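Local coordinates for protein xylulose kinase (PDB 3I8B) that probably phosphorylates D-xylulose with ATP to give D-xylulose 5-phosphate, acting as a sugar kinase of the FGGY family, at residues Ala104-Leu109 and Asp121-Gly126; Gly126-Val131 and Tyr308-Ala313; Tyr142-Val147 and Asp215-Val220; Val150-Pro155 and Leu221-Gly226; Phe193-Asp198 and Ala318-His323. All blocks are in the same frame, centred on the assembly; numbering follows the deposited sequence.

Contact 1: Ala104-Leu109 and Asp121-Gly126; sequences ALIEKL and DPIARG
Ile106 and Gly126 bring their CA atoms to within 4.8 Å of each other where two successive helices, 99-110 and 122-134, pack across one another at 97° with the axes of these short segments 7.5 Å apart. This is a glycine-mediated helix crossing in the N-terminal FGGY region. Because Gly126 puts no side chain into the interface, backbone meets backbone: the Ile106 carbonyl oxygen faces Gly126 CA at 3.5 Å, in a C-H...O contact with an angle of 156° at the hydrogen. The carbonyl carbon of Leu109 lies near the same CA, one turn further along.

Beside this centre the isoleucines take over. Ile106 and Ile123 lie roughly at right angles, methyl against methyl, with CG2 of one 4.0 Å from CG2 of the other. Ile106 CG2 also comes up to the Ile123 carbonyl oxygen. On the outer side, Glu107 and Ile123 run alongside each other and point the same way, the carboxylate of Glu107 carried past the apolar branch on an extended chain.

Asp121 is the N-cap of the second helix. Its OD2 receives Ala124 N at 3.2 Å from well above the carboxylate plane. One turn on, Arg125 reaches back toward the first helix, where NE bonds to Gly110 O while NH1 bonds to Pro119 O in the connecting loop. At the outer edge, a folded second torsion in Ile123 (chi2 -70°) swings CD1 against the methylene of Glu107, 3.5 Å from its CG.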
# COMPACT_ATOMS: atom_id res chain seq x y z
N ALA A 104 -19.85 5.90 7.32
CA ALA A 104 -20.58 5.59 8.54
C ALA A 104 -19.66 5.31 9.74
O ALA A 104 -19.94 5.73 10.86
CB ALA A 104 -21.53 4.42 8.30
N LEU A 105 -18.55 4.60 9.49
CA LEU A 105 -17.59 4.32 10.56
C LEU A 105 -17.07 5.60 11.18
O LEU A 105 -16.90 5.70 12.39
CB LEU A 105 -16.40 3.50 10.02
CG LEU A 105 -16.68 2.03 9.75
CD1 LEU A 105 -15.58 1.42 8.89
CD2 LEU A 105 -16.79 1.29 11.08
N ILE A 106 -16.80 6.58 10.34
CA ILE A 106 -16.32 7.87 10.81
C ILE A 106 -17.37 8.56 11.69
O ILE A 106 -17.07 9.02 12.79
CB ILE A 106 -15.91 8.79 9.62
CG1 ILE A 106 -14.62 8.28 8.97
CG2 ILE A 106 -15.72 10.23 10.11
CD1 ILE A 106 -14.41 8.78 7.57
N GLU A 107 -18.61 8.62 11.19
CA GLU A 107 -19.70 9.23 11.95
C GLU A 107 -19.93 8.48 13.27
O GLU A 107 -20.17 9.09 14.32
CB GLU A 107 -20.98 9.26 11.12
CG GLU A 107 -20.96 10.26 9.96
CD GLU A 107 -22.30 10.38 9.22
OE1 GLU A 107 -23.22 9.58 9.47
OE2 GLU A 107 -22.43 11.28 8.37
N LYS A 108 -19.83 7.16 13.22
CA LYS A 108 -20.07 6.33 14.41
C LYS A 108 -19.05 6.58 15.53
O LYS A 108 -19.44 6.72 16.71
CB LYS A 108 -20.11 4.85 14.05
CG LYS A 108 -20.44 3.94 15.22
CD LYS A 108 -21.92 4.02 15.59
CE LYS A 108 -22.23 3.04 16.73
NZ LYS A 108 -23.67 3.08 17.12
N LEU A 109 -17.77 6.64 15.18
CA LEU A 109 -16.72 6.95 16.17
C LEU A 109 -16.71 8.41 16.60
O LEU A 109 -16.28 8.73 17.72
CB LEU A 109 -15.32 6.57 15.67
CG LEU A 109 -14.52 5.41 16.29
CD1 LEU A 109 -13.00 5.62 16.10
CD2 LEU A 109 -14.84 5.21 17.76
N ASP A 121 -16.71 19.51 15.37
CA ASP A 121 -17.34 18.83 14.25
C ASP A 121 -17.21 17.31 14.41
O ASP A 121 -16.10 16.79 14.57
CB ASP A 121 -16.71 19.28 12.93
CG ASP A 121 -17.27 18.54 11.74
OD1 ASP A 121 -18.50 18.36 11.67
OD2 ASP A 121 -16.48 18.14 10.86
N PRO A 122 -18.35 16.59 14.39
CA PRO A 122 -18.36 15.14 14.63
C PRO A 122 -17.54 14.37 13.59
O PRO A 122 -16.93 13.35 13.91
CB PRO A 122 -19.85 14.77 14.51
CG PRO A 122 -20.61 16.07 14.46
CD PRO A 122 -19.67 17.12 14.00
N ILE A 123 -17.52 14.85 12.35
CA ILE A 123 -16.76 14.20 11.29
C ILE A 123 -15.25 14.34 11.51
O ILE A 123 -14.51 13.36 11.48
CB ILE A 123 -17.16 14.71 9.88
CG1 ILE A 123 -18.68 14.66 9.70
CG2 ILE A 123 -16.45 13.90 8.79
CD1 ILE A 123 -19.27 13.26 9.60
N ALA A 124 -14.79 15.57 11.73
CA ALA A 124 -13.38 15.82 12.01
C ALA A 124 -12.97 15.01 13.23
O ALA A 124 -11.85 14.51 13.32
CB ALA A 124 -13.13 17.30 12.25
N ARG A 125 -13.89 14.91 14.19
CA ARG A 125 -13.62 14.24 15.45
C ARG A 125 -13.53 12.72 15.25
O ARG A 125 -12.68 12.06 15.84
CB ARG A 125 -14.68 14.60 16.49
CG ARG A 125 -14.47 13.96 17.84
CD ARG A 125 -15.35 14.60 18.91
NE ARG A 125 -16.77 14.33 18.73
CZ ARG A 125 -17.69 15.26 18.52
NH1 ARG A 125 -17.32 16.53 18.43
NH2 ARG A 125 -18.97 14.93 18.38
N GLY A 126 -14.40 12.18 14.40
CA GLY A 126 -14.39 10.77 14.11
C GLY A 126 -13.11 10.41 13.36
O GLY A 126 -12.48 9.41 13.68

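Contact 2: Gly126-Val131 and Tyr308-Ala313; sequences GKQRWV and YDLTGA
Asp309 OD2 is gripped by two backbone amides, Ala313 N at 3.0 Å and Val314 N, and so steadies the loop from behind. The type I turn from Asp309 to Gly312 is closed by Gly312 N, which bonds to Asp309 O at 2.7 Å. Val131 packs on that same carbonyl, its CG2 3.3 Å from Asp309 O.

Val131 carries most of the packing. Its CG1, anti to the backbone N (chi1 171°), meets Tyr308 CB at 3.9 Å and Leu310 CD2 at 4.0 Å, while CG2 faces the turn backbone as far as Gly312 CA. The Tyr308 ring turns its edge to the helix, so that CD1 lies 3.3 Å from Val131 O with the oxygen near the ring plane. Nearer the start of the helix, Gln128 CA packs on Leu310 O, and the extended chain of Lys127 passes Thr311 O with its CD at 3.8 Å.

The helix, 122-134, belongs to the N-terminal FGGY region, and the turn to the loop between strands 297-301 and 315-318 of the C-terminal one. Behind the helix lies helix 99-110, to which Trp130 and Arg129 bond through Leu105 O and Leu109 O.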
# COMPACT_ATOMS: atom_id res chain seq x y z
N GLY A 126 -14.40 12.18 14.40
CA GLY A 126 -14.39 10.77 14.11
C GLY A 126 -13.11 10.41 13.36
O GLY A 126 -12.48 9.41 13.68
N LYS A 127 -12.74 11.23 12.39
CA LYS A 127 -11.50 10.99 11.66
C LYS A 127 -10.32 10.94 12.63
O LYS A 127 -9.51 10.03 12.56
CB LYS A 127 -11.26 12.05 10.58
CG LYS A 127 -12.21 11.95 9.40
CD LYS A 127 -11.88 13.01 8.34
CE LYS A 127 -12.79 12.87 7.13
NZ LYS A 127 -13.01 14.18 6.44
N GLN A 128 -10.25 11.91 13.54
CA GLN A 128 -9.15 11.98 14.49
C GLN A 128 -9.10 10.77 15.42
O GLN A 128 -8.02 10.28 15.76
CB GLN A 128 -9.25 13.27 15.31
CG GLN A 128 -8.43 13.27 16.58
CD GLN A 128 -8.43 14.62 17.26
OE1 GLN A 128 -8.28 15.65 16.60
NE2 GLN A 128 -8.61 14.63 18.58
N ARG A 129 -10.27 10.30 15.83
CA ARG A 129 -10.35 9.14 16.72
C ARG A 129 -9.90 7.84 16.02
O ARG A 129 -9.32 6.95 16.66
CB ARG A 129 -11.76 8.99 17.30
CG ARG A 129 -12.06 9.96 18.45
CD ARG A 129 -13.57 10.02 18.75
NE ARG A 129 -13.85 10.89 19.90
CZ ARG A 129 -15.06 11.28 20.27
NH1 ARG A 129 -16.13 10.89 19.59
NH2 ARG A 129 -15.21 12.07 21.34
N TRP A 130 -10.19 7.74 14.73
CA TRP A 130 -9.72 6.59 13.94
C TRP A 130 -8.20 6.61 13.80
O TRP A 130 -7.53 5.59 14.01
CB TRP A 130 -10.39 6.56 12.55
CG TRP A 130 -11.73 5.92 12.58
CD1 TRP A 130 -12.96 6.55 12.50
CD2 TRP A 130 -12.01 4.52 12.71
NE1 TRP A 130 -13.97 5.61 12.58
CE2 TRP A 130 -13.41 4.36 12.71
CE3 TRP A 130 -11.20 3.38 12.82
CZ2 TRP A 130 -14.02 3.11 12.82
CZ3 TRP A 130 -11.81 2.13 12.93
CH2 TRP A 130 -13.21 2.01 12.93
N VAL A 131 -7.66 7.77 13.44
CA VAL A 131 -6.22 7.91 13.31
C VAL A 131 -5.48 7.51 14.61
O VAL A 131 -4.53 6.72 14.59
CB VAL A 131 -5.85 9.33 12.83
CG1 VAL A 131 -4.34 9.60 12.90
CG2 VAL A 131 -6.36 9.53 11.42
N TYR A 308 0.80 10.05 12.85
CA TYR A 308 -0.62 10.32 13.06
C TYR A 308 -1.10 11.59 12.35
O TYR A 308 -1.01 12.68 12.90
CB TYR A 308 -0.91 10.42 14.56
CG TYR A 308 -0.67 9.14 15.33
CD1 TYR A 308 -1.61 8.12 15.31
CD2 TYR A 308 0.48 8.96 16.09
CE1 TYR A 308 -1.40 6.94 16.00
CE2 TYR A 308 0.70 7.78 16.79
CZ TYR A 308 -0.25 6.78 16.75
OH TYR A 308 -0.07 5.61 17.44
N ASP A 309 -1.59 11.45 11.12
CA ASP A 309 -2.21 12.58 10.44
C ASP A 309 -3.68 12.72 10.86
O ASP A 309 -4.55 12.08 10.28
CB ASP A 309 -2.09 12.42 8.92
CG ASP A 309 -2.86 13.48 8.15
OD1 ASP A 309 -3.30 14.47 8.78
OD2 ASP A 309 -3.03 13.32 6.92
N LEU A 310 -3.94 13.54 11.88
CA LEU A 310 -5.28 13.68 12.46
C LEU A 310 -6.31 14.11 11.42
O LEU A 310 -7.52 14.00 11.63
CB LEU A 310 -5.26 14.69 13.62
CG LEU A 310 -4.28 14.34 14.74
CD1 LEU A 310 -4.40 15.31 15.91
CD2 LEU A 310 -4.47 12.89 15.19
N THR A 311 -5.79 14.57 10.30
CA THR A 311 -6.57 14.99 9.14
C THR A 311 -7.17 13.80 8.37
O THR A 311 -8.21 13.92 7.72
CB THR A 311 -5.64 15.79 8.22
OG1 THR A 311 -5.94 17.18 8.32
CG2 THR A 311 -5.73 15.31 6.80
N GLY A 312 -6.49 12.65 8.43
CA GLY A 312 -6.96 11.46 7.77
C GLY A 312 -6.60 11.39 6.29
O GLY A 312 -7.23 10.66 5.52
N ALA A 313 -5.59 12.16 5.89
CA ALA A 313 -5.08 12.08 4.53
C ALA A 313 -4.00 10.99 4.45
O ALA A 313 -4.09 10.05 3.66
CB ALA A 313 -4.50 13.42 4.09

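Contact 3: Tyr142-Val147 and Asp215-Val220; sequences YTLTKV and DLIAMV
Leu144 reaches from helix 143-153 toward helix 214-225 and lays its two methyls against Leu216, Ile217 and Val220. The anti CG (chi1 -174°) carries both methyls toward the other helix. CD2 meets Leu216 CB at 4.1 Å, the two side chains standing roughly perpendicular. CD1 is the busier branch: it sits over Ile217 CA, touches Ile217 CG1 at 4.2 Å, and comes within 3.6 Å of the Leu216 carbonyl oxygen.

Val220 meets Leu144 at a slant. Its CG1 lies against CG and CD1 of the leucine, and its CG2 is 3.9 Å from Leu144 CD1. That same CG2 stands between the backbone N and the carbonyl carbon of its own residue, which also aims it at Val147 CG1, again 3.9 Å away. Val147 and Val220 cross at about a right angle, one turn along from the leucine.

The two short helical segments, both in the N-terminal FGGY region, run the same way, 32° apart, with axes 9.7 Å from each other, so the gap is bridged by side chains and not by close backbones. Trp130 of helix 122-134 covers Leu144 and Leu216 together, and Leu105 of helix 99-110 covers Val220. At the start of its helix, Tyr142 O takes both Thr145 N and Thr145 OG1, the hydroxyl at 2.7 Å. Thr143 OG1 bonds to the backbone O of His75, a predicted substrate-binding residue.

All five touching residues are buried and their side chains are purely hydrocarbon, so the helices are held by shape and exclusion of water.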
# COMPACT_ATOMS: atom_id res chain seq x y z
N TYR A 142 -10.21 -0.05 3.00
CA TYR A 142 -9.85 -0.78 4.20
C TYR A 142 -10.74 -1.97 4.56
O TYR A 142 -11.96 -1.95 4.36
CB TYR A 142 -9.70 0.17 5.39
CG TYR A 142 -8.71 1.28 5.13
CD1 TYR A 142 -7.74 1.17 4.13
CD2 TYR A 142 -8.73 2.45 5.89
CE1 TYR A 142 -6.83 2.19 3.90
CE2 TYR A 142 -7.83 3.46 5.67
CZ TYR A 142 -6.88 3.33 4.68
OH TYR A 142 -5.98 4.35 4.47
N THR A 143 -10.10 -3.01 5.10
CA THR A 143 -10.72 -4.30 5.33
C THR A 143 -11.99 -4.19 6.18
O THR A 143 -13.01 -4.80 5.87
CB THR A 143 -9.74 -5.29 6.01
OG1 THR A 143 -8.43 -5.16 5.42
CG2 THR A 143 -10.23 -6.73 5.86
N LEU A 144 -11.90 -3.46 7.29
CA LEU A 144 -13.06 -3.31 8.17
C LEU A 144 -14.29 -2.82 7.41
O LEU A 144 -15.41 -3.24 7.70
CB LEU A 144 -12.76 -2.36 9.33
CG LEU A 144 -13.86 -2.24 10.39
CD1 LEU A 144 -14.13 -3.61 11.05
CD2 LEU A 144 -13.47 -1.21 11.45
N THR A 145 -14.09 -1.94 6.43
CA THR A 145 -15.23 -1.39 5.69
C THR A 145 -15.91 -2.47 4.86
O THR A 145 -17.13 -2.45 4.70
CB THR A 145 -14.86 -0.18 4.82
OG1 THR A 145 -14.24 -0.62 3.60
CG2 THR A 145 -13.92 0.75 5.57
N LYS A 146 -15.11 -3.43 4.37
CA LYS A 146 -15.64 -4.55 3.59
C LYS A 146 -16.49 -5.46 4.47
O LYS A 146 -17.59 -5.89 4.08
CB LYS A 146 -14.51 -5.38 2.98
CG LYS A 146 -13.48 -4.59 2.18
CD LYS A 146 -14.14 -3.68 1.12
CE LYS A 146 -13.08 -3.19 0.13
NZ LYS A 146 -13.63 -2.16 -0.80
N VAL A 147 -15.99 -5.74 5.67
CA VAL A 147 -16.71 -6.57 6.62
C VAL A 147 -18.02 -5.90 6.99
O VAL A 147 -19.05 -6.54 7.03
CB VAL A 147 -15.88 -6.86 7.88
CG1 VAL A 147 -16.70 -7.70 8.88
CG2 VAL A 147 -14.57 -7.56 7.50
N ASP A 215 -13.29 -4.85 19.24
CA ASP A 215 -14.45 -3.99 19.46
C ASP A 215 -14.88 -3.23 18.19
O ASP A 215 -16.06 -2.94 18.00
CB ASP A 215 -14.20 -3.00 20.61
CG ASP A 215 -12.98 -2.13 20.38
OD1 ASP A 215 -11.90 -2.66 20.02
OD2 ASP A 215 -13.08 -0.90 20.58
N LEU A 216 -13.92 -2.89 17.34
CA LEU A 216 -14.23 -2.18 16.11
C LEU A 216 -14.85 -3.16 15.11
O LEU A 216 -15.64 -2.76 14.26
CB LEU A 216 -12.98 -1.49 15.53
CG LEU A 216 -12.38 -0.48 16.50
CD1 LEU A 216 -11.05 0.07 15.97
CD2 LEU A 216 -13.35 0.65 16.76
N ILE A 217 -14.50 -4.43 15.23
CA ILE A 217 -15.15 -5.46 14.42
C ILE A 217 -16.59 -5.68 14.90
O ILE A 217 -17.52 -5.61 14.11
CB ILE A 217 -14.36 -6.80 14.43
CG1 ILE A 217 -12.98 -6.61 13.77
CG2 ILE A 217 -15.16 -7.88 13.72
CD1 ILE A 217 -12.04 -7.83 13.91
N ALA A 218 -16.77 -5.90 16.20
CA ALA A 218 -18.11 -5.99 16.78
C ALA A 218 -18.96 -4.81 16.32
O ALA A 218 -20.15 -4.96 16.03
CB ALA A 218 -18.05 -6.01 18.33
N MSE A 219 -18.35 -3.64 16.24
CA MSE A 219 -19.07 -2.42 15.90
C MSE A 219 -19.78 -2.55 14.56
O MSE A 219 -20.90 -2.04 14.40
CB MSE A 219 -18.13 -1.23 15.90
CG MSE A 219 -18.63 -0.01 15.14
SE MSE A 219 -17.30 1.45 15.19
CE MSE A 219 -17.25 1.79 17.12
N VAL A 220 -19.15 -3.22 13.60
CA VAL A 220 -19.76 -3.38 12.28
C VAL A 220 -20.65 -4.61 12.15
O VAL A 220 -21.51 -4.66 11.27
CB VAL A 220 -18.72 -3.33 11.13
CG1 VAL A 220 -17.80 -2.13 11.32
CG2 VAL A 220 -17.91 -4.64 11.06

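Contact 4: Val150-Pro155 and Leu221-Gly226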
# COMPACT_ATOMS: atom_id res chain seq x y z
N VAL A 150 -20.51 -6.32 4.21
CA VAL A 150 -21.05 -7.66 4.20
C VAL A 150 -22.11 -7.81 5.30
O VAL A 150 -23.13 -8.48 5.09
CB VAL A 150 -19.95 -8.74 4.38
CG1 VAL A 150 -20.59 -10.12 4.48
CG2 VAL A 150 -18.97 -8.69 3.21
N ALA A 151 -21.87 -7.21 6.45
CA ALA A 151 -22.86 -7.27 7.53
C ALA A 151 -24.14 -6.56 7.10
O ALA A 151 -25.24 -7.00 7.41
CB ALA A 151 -22.32 -6.67 8.82
N GLU A 152 -23.98 -5.47 6.38
CA GLU A 152 -25.14 -4.67 5.99
C GLU A 152 -25.91 -5.31 4.83
O GLU A 152 -27.14 -5.31 4.81
CB GLU A 152 -24.73 -3.24 5.65
CG GLU A 152 -25.86 -2.33 5.18
CD GLU A 152 -26.94 -2.11 6.24
OE1 GLU A 152 -28.08 -1.75 5.87
OE2 GLU A 152 -26.65 -2.30 7.44
N ASN A 153 -25.18 -5.88 3.87
CA ASN A 153 -25.81 -6.35 2.65
C ASN A 153 -26.02 -7.85 2.55
O ASN A 153 -26.88 -8.29 1.78
CB ASN A 153 -25.01 -5.86 1.44
CG ASN A 153 -25.09 -4.36 1.29
OD1 ASN A 153 -26.05 -3.83 0.74
ND2 ASN A 153 -24.07 -3.66 1.78
N GLU A 154 -25.22 -8.61 3.30
CA GLU A 154 -25.26 -10.08 3.25
C GLU A 154 -25.17 -10.68 4.66
O GLU A 154 -24.19 -11.36 4.99
CB GLU A 154 -24.11 -10.62 2.39
CG GLU A 154 -23.98 -10.01 1.01
CD GLU A 154 -22.94 -10.73 0.13
OE1 GLU A 154 -22.14 -11.52 0.67
OE2 GLU A 154 -22.93 -10.49 -1.10
N PRO A 155 -26.19 -10.42 5.50
CA PRO A 155 -26.18 -10.89 6.89
C PRO A 155 -25.94 -12.40 7.06
O PRO A 155 -25.23 -12.77 8.00
CB PRO A 155 -27.58 -10.51 7.41
CG PRO A 155 -28.05 -9.40 6.50
CD PRO A 155 -27.37 -9.59 5.18
N LEU A 221 -20.44 -5.60 13.02
CA LEU A 221 -21.26 -6.81 13.04
C LEU A 221 -22.63 -6.55 13.68
O LEU A 221 -23.59 -7.30 13.46
CB LEU A 221 -20.56 -7.93 13.81
CG LEU A 221 -19.30 -8.51 13.14
CD1 LEU A 221 -18.64 -9.60 13.99
CD2 LEU A 221 -19.59 -9.01 11.71
N GLU A 222 -22.71 -5.49 14.47
CA GLU A 222 -23.92 -5.17 15.23
C GLU A 222 -25.14 -5.07 14.33
O GLU A 222 -26.23 -5.51 14.71
CB GLU A 222 -23.71 -3.86 15.99
CG GLU A 222 -24.81 -3.46 16.96
CD GLU A 222 -24.28 -2.54 18.05
OE1 GLU A 222 -23.46 -3.00 18.88
OE2 GLU A 222 -24.64 -1.36 18.06
N ALA A 223 -24.95 -4.52 13.13
CA ALA A 223 -26.03 -4.33 12.17
C ALA A 223 -26.73 -5.64 11.83
O ALA A 223 -27.94 -5.66 11.62
CB ALA A 223 -25.51 -3.68 10.89
N ALA A 224 -25.96 -6.73 11.76
CA ALA A 224 -26.55 -8.01 11.40
C ALA A 224 -26.97 -8.85 12.62
O ALA A 224 -27.90 -9.65 12.52
CB ALA A 224 -25.60 -8.82 10.48
N GLU A 225 -26.33 -8.64 13.76
CA GLU A 225 -26.41 -9.62 14.85
C GLU A 225 -26.98 -9.13 16.19
O GLU A 225 -27.34 -9.94 17.04
CB GLU A 225 -25.03 -10.26 15.10
CG GLU A 225 -24.35 -10.83 13.84
CD GLU A 225 -23.04 -11.58 14.13
OE1 GLU A 225 -22.93 -12.26 15.17
OE2 GLU A 225 -22.11 -11.50 13.30
N GLY A 226 -27.04 -7.82 16.41
CA GLY A 226 -27.33 -7.32 17.75
C GLY A 226 -26.03 -7.14 18.50
O GLY A 226 -25.03 -7.80 18.18
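Ala224 gives the closest approach here, in a small alanine-lined packing of two helix ends in the N-terminal FGGY region: the last turn of helix 143-153, running into Pro155, against the last turn of helix 214-225.

The apolar contacts come first. Ala224 CB touches two partners, Ala151 CB at 4.3 Å and Pro155 CB at 4.0 Å, the proline offering the side of its ring. Ala151 CB also faces the backbone of the other helix, 4.4 Å from Leu221 CA. Val158 lies against Ala151, Leu221 and Ala224 and closes the patch from helix 155-158.

The backbone bonds stay within each segment. Helix 214-225 is kinked here, and it ends at Gly226, whose positive phi turns the chain into helix 227-236. Glu222 O receives both Glu225 N and Gly226 N on one face of its plane, the latter at 3.0 Å.

Among contacts of methyl groups with oxygen, Ala224 CB approaches Ala151 O at 3.6 Å. At the outer edge Glu152, although its CB leads away, bends at chi2 (63°) and brings its carboxylate back, so that Glu152 OE2 stands 3.9 Å from Ala223 CB.

Contact 5: Phe193-Asp198 and Ala318-His323; sequences FTDRSD and ADCTGH
Arg196 grips the carbonyl oxygen of His323 end-on with two nitrogens, NH1 at 3.0 Å and NH2 at 3.2 Å, that oxygen lying in the guanidinium plane. NH1 comes in along a lone pair, whereas NH2 arrives from above the carbonyl plane. Asp319 N is a third donor to the oxygen. Water 1 extends the grip, accepting from NH1 and Gly322 N while donating to Asp319 O. A bend at chi3 (72°) turns the arginine head into this notch, with Ala318 CB over one face and the Gly322 backbone over the other.

Asp195 is the N-cap of the short helix. Ser197 OG bonds to the syn lone pair of Asp195 OD1 at 2.6 Å. The same oxygen takes Ser197 N, and OD2 takes Asp198 N. In the loop, Asp319 OD1 makes an Asx turn with Thr321 N and receives His323 N from the opposite face of the carboxylate plane, while OD2 takes Thr321 OG1.

The packing is tight around Ser197, whose CB lies 3.1 Å from Ala318 O. Cys320 SG wedges in beside it, 3.4 Å from Ser197 OG.

Segment 318-323 runs from the end of strand 315-318 through the hairpin turn to strand 324-330, where Tyr324 adds a cation-pi contact to Arg196. Ser197 OG bonds to Gly273 N just before helix 274-281, which carries the predicted proton acceptor Asp274, so the contact borders the probable active site where the N- and C-terminal FGGY regions meet.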
# COMPACT_ATOMS: atom_id res chain seq x y z
N PHE A 193 -1.27 -16.66 9.65
CA PHE A 193 -0.34 -15.68 10.17
C PHE A 193 -0.27 -14.48 9.22
O PHE A 193 -0.66 -14.56 8.03
CB PHE A 193 1.05 -16.30 10.39
CG PHE A 193 1.72 -16.74 9.12
CD1 PHE A 193 2.37 -15.82 8.32
CD2 PHE A 193 1.67 -18.06 8.72
CE1 PHE A 193 2.99 -16.21 7.14
CE2 PHE A 193 2.27 -18.47 7.54
CZ PHE A 193 2.94 -17.55 6.75
N THR A 194 0.20 -13.36 9.74
CA THR A 194 0.39 -12.18 8.91
C THR A 194 1.61 -11.39 9.41
O THR A 194 2.35 -11.88 10.26
CB THR A 194 -0.87 -11.32 8.89
OG1 THR A 194 -0.77 -10.34 7.86
CG2 THR A 194 -1.10 -10.63 10.24
N ASP A 195 1.85 -10.20 8.86
CA ASP A 195 2.89 -9.32 9.41
C ASP A 195 2.30 -7.97 9.82
O ASP A 195 1.12 -7.71 9.61
CB ASP A 195 4.03 -9.12 8.40
CG ASP A 195 3.76 -7.96 7.44
OD1 ASP A 195 4.69 -7.13 7.24
OD2 ASP A 195 2.65 -7.89 6.87
N ARG A 196 3.14 -7.10 10.38
CA ARG A 196 2.70 -5.77 10.80
C ARG A 196 2.23 -4.90 9.64
O ARG A 196 1.31 -4.10 9.80
CB ARG A 196 3.81 -5.05 11.56
CG ARG A 196 4.13 -5.63 12.93
CD ARG A 196 5.41 -5.02 13.48
NE ARG A 196 5.26 -3.62 13.89
CZ ARG A 196 5.65 -2.56 13.18
NH1 ARG A 196 6.22 -2.72 12.00
NH2 ARG A 196 5.46 -1.34 13.66
N SER A 197 2.84 -5.04 8.46
CA SER A 197 2.51 -4.10 7.39
C SER A 197 1.10 -4.34 6.83
O SER A 197 0.31 -3.39 6.66
CB SER A 197 3.58 -4.09 6.30
OG SER A 197 3.66 -5.34 5.63
N ASP A 198 0.75 -5.59 6.57
CA ASP A 198 -0.59 -5.89 6.06
C ASP A 198 -1.68 -5.71 7.12
O ASP A 198 -2.75 -5.18 6.83
CB ASP A 198 -0.68 -7.28 5.43
CG ASP A 198 -1.01 -7.23 3.94
OD1 ASP A 198 -1.52 -6.19 3.46
OD2 ASP A 198 -0.78 -8.25 3.26
N ALA A 318 2.33 0.26 8.88
CA ALA A 318 3.64 -0.19 9.33
C ALA A 318 4.44 -0.68 8.13
O ALA A 318 3.88 -1.09 7.12
CB ALA A 318 3.49 -1.31 10.36
N ASP A 319 5.77 -0.65 8.24
CA ASP A 319 6.62 -1.14 7.16
C ASP A 319 7.03 -2.58 7.48
O ASP A 319 6.48 -3.20 8.39
CB ASP A 319 7.85 -0.25 6.99
CG ASP A 319 8.99 -0.64 7.92
OD1 ASP A 319 8.74 -1.21 9.01
OD2 ASP A 319 10.16 -0.36 7.57
N CYS A 320 8.02 -3.09 6.75
CA CYS A 320 8.47 -4.48 6.94
C CYS A 320 9.80 -4.63 7.67
O CYS A 320 10.48 -5.65 7.54
CB CYS A 320 8.55 -5.21 5.60
SG CYS A 320 6.94 -5.55 4.85
N THR A 321 10.17 -3.63 8.46
CA THR A 321 11.42 -3.71 9.22
C THR A 321 11.20 -3.44 10.70
O THR A 321 12.15 -3.17 11.44
CB THR A 321 12.48 -2.73 8.68
OG1 THR A 321 12.08 -1.39 8.96
CG2 THR A 321 12.64 -2.91 7.19
N GLY A 322 9.96 -3.55 11.13
CA GLY A 322 9.60 -3.26 12.50
C GLY A 322 9.31 -1.79 12.72
O GLY A 322 9.16 -1.34 13.85
N HIS A 323 9.22 -1.03 11.63
CA HIS A 323 9.00 0.40 11.76
C HIS A 323 7.69 0.87 11.13
O HIS A 323 6.71 0.13 11.10
CB HIS A 323 10.21 1.17 11.20
CG HIS A 323 11.48 0.86 11.93
ND1 HIS A 323 12.41 -0.04 11.45
CD2 HIS A 323 11.94 1.29 13.12
CE1 HIS A 323 13.41 -0.12 12.31
NE2 HIS A 323 13.15 0.67 13.33
O HOH W 1 7.28 -4.78 10.37
O HOH W 2 1.69 -1.42 5.19

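Contact 1 comes first from the N terminus, closing a short loop between helices 99-110 and 122-134. Contact 2 opens on that second helix, sharing Gly126, and closes only at 308-313, bringing the N-terminal FGGY region against the C-terminal one. Inside its long loop lie contacts 3 and 4, which cross each other because helices 143-153 and 214-225 pack side by side in the same direction. Contact 5 starts at 193-198, between the two halves of contacts 3 and 4, and ends beyond contact 2, so it crosses all three and makes the second tie between the regions. Trp130 and Leu105 join contacts 1, 2 and 3 into one helical cluster.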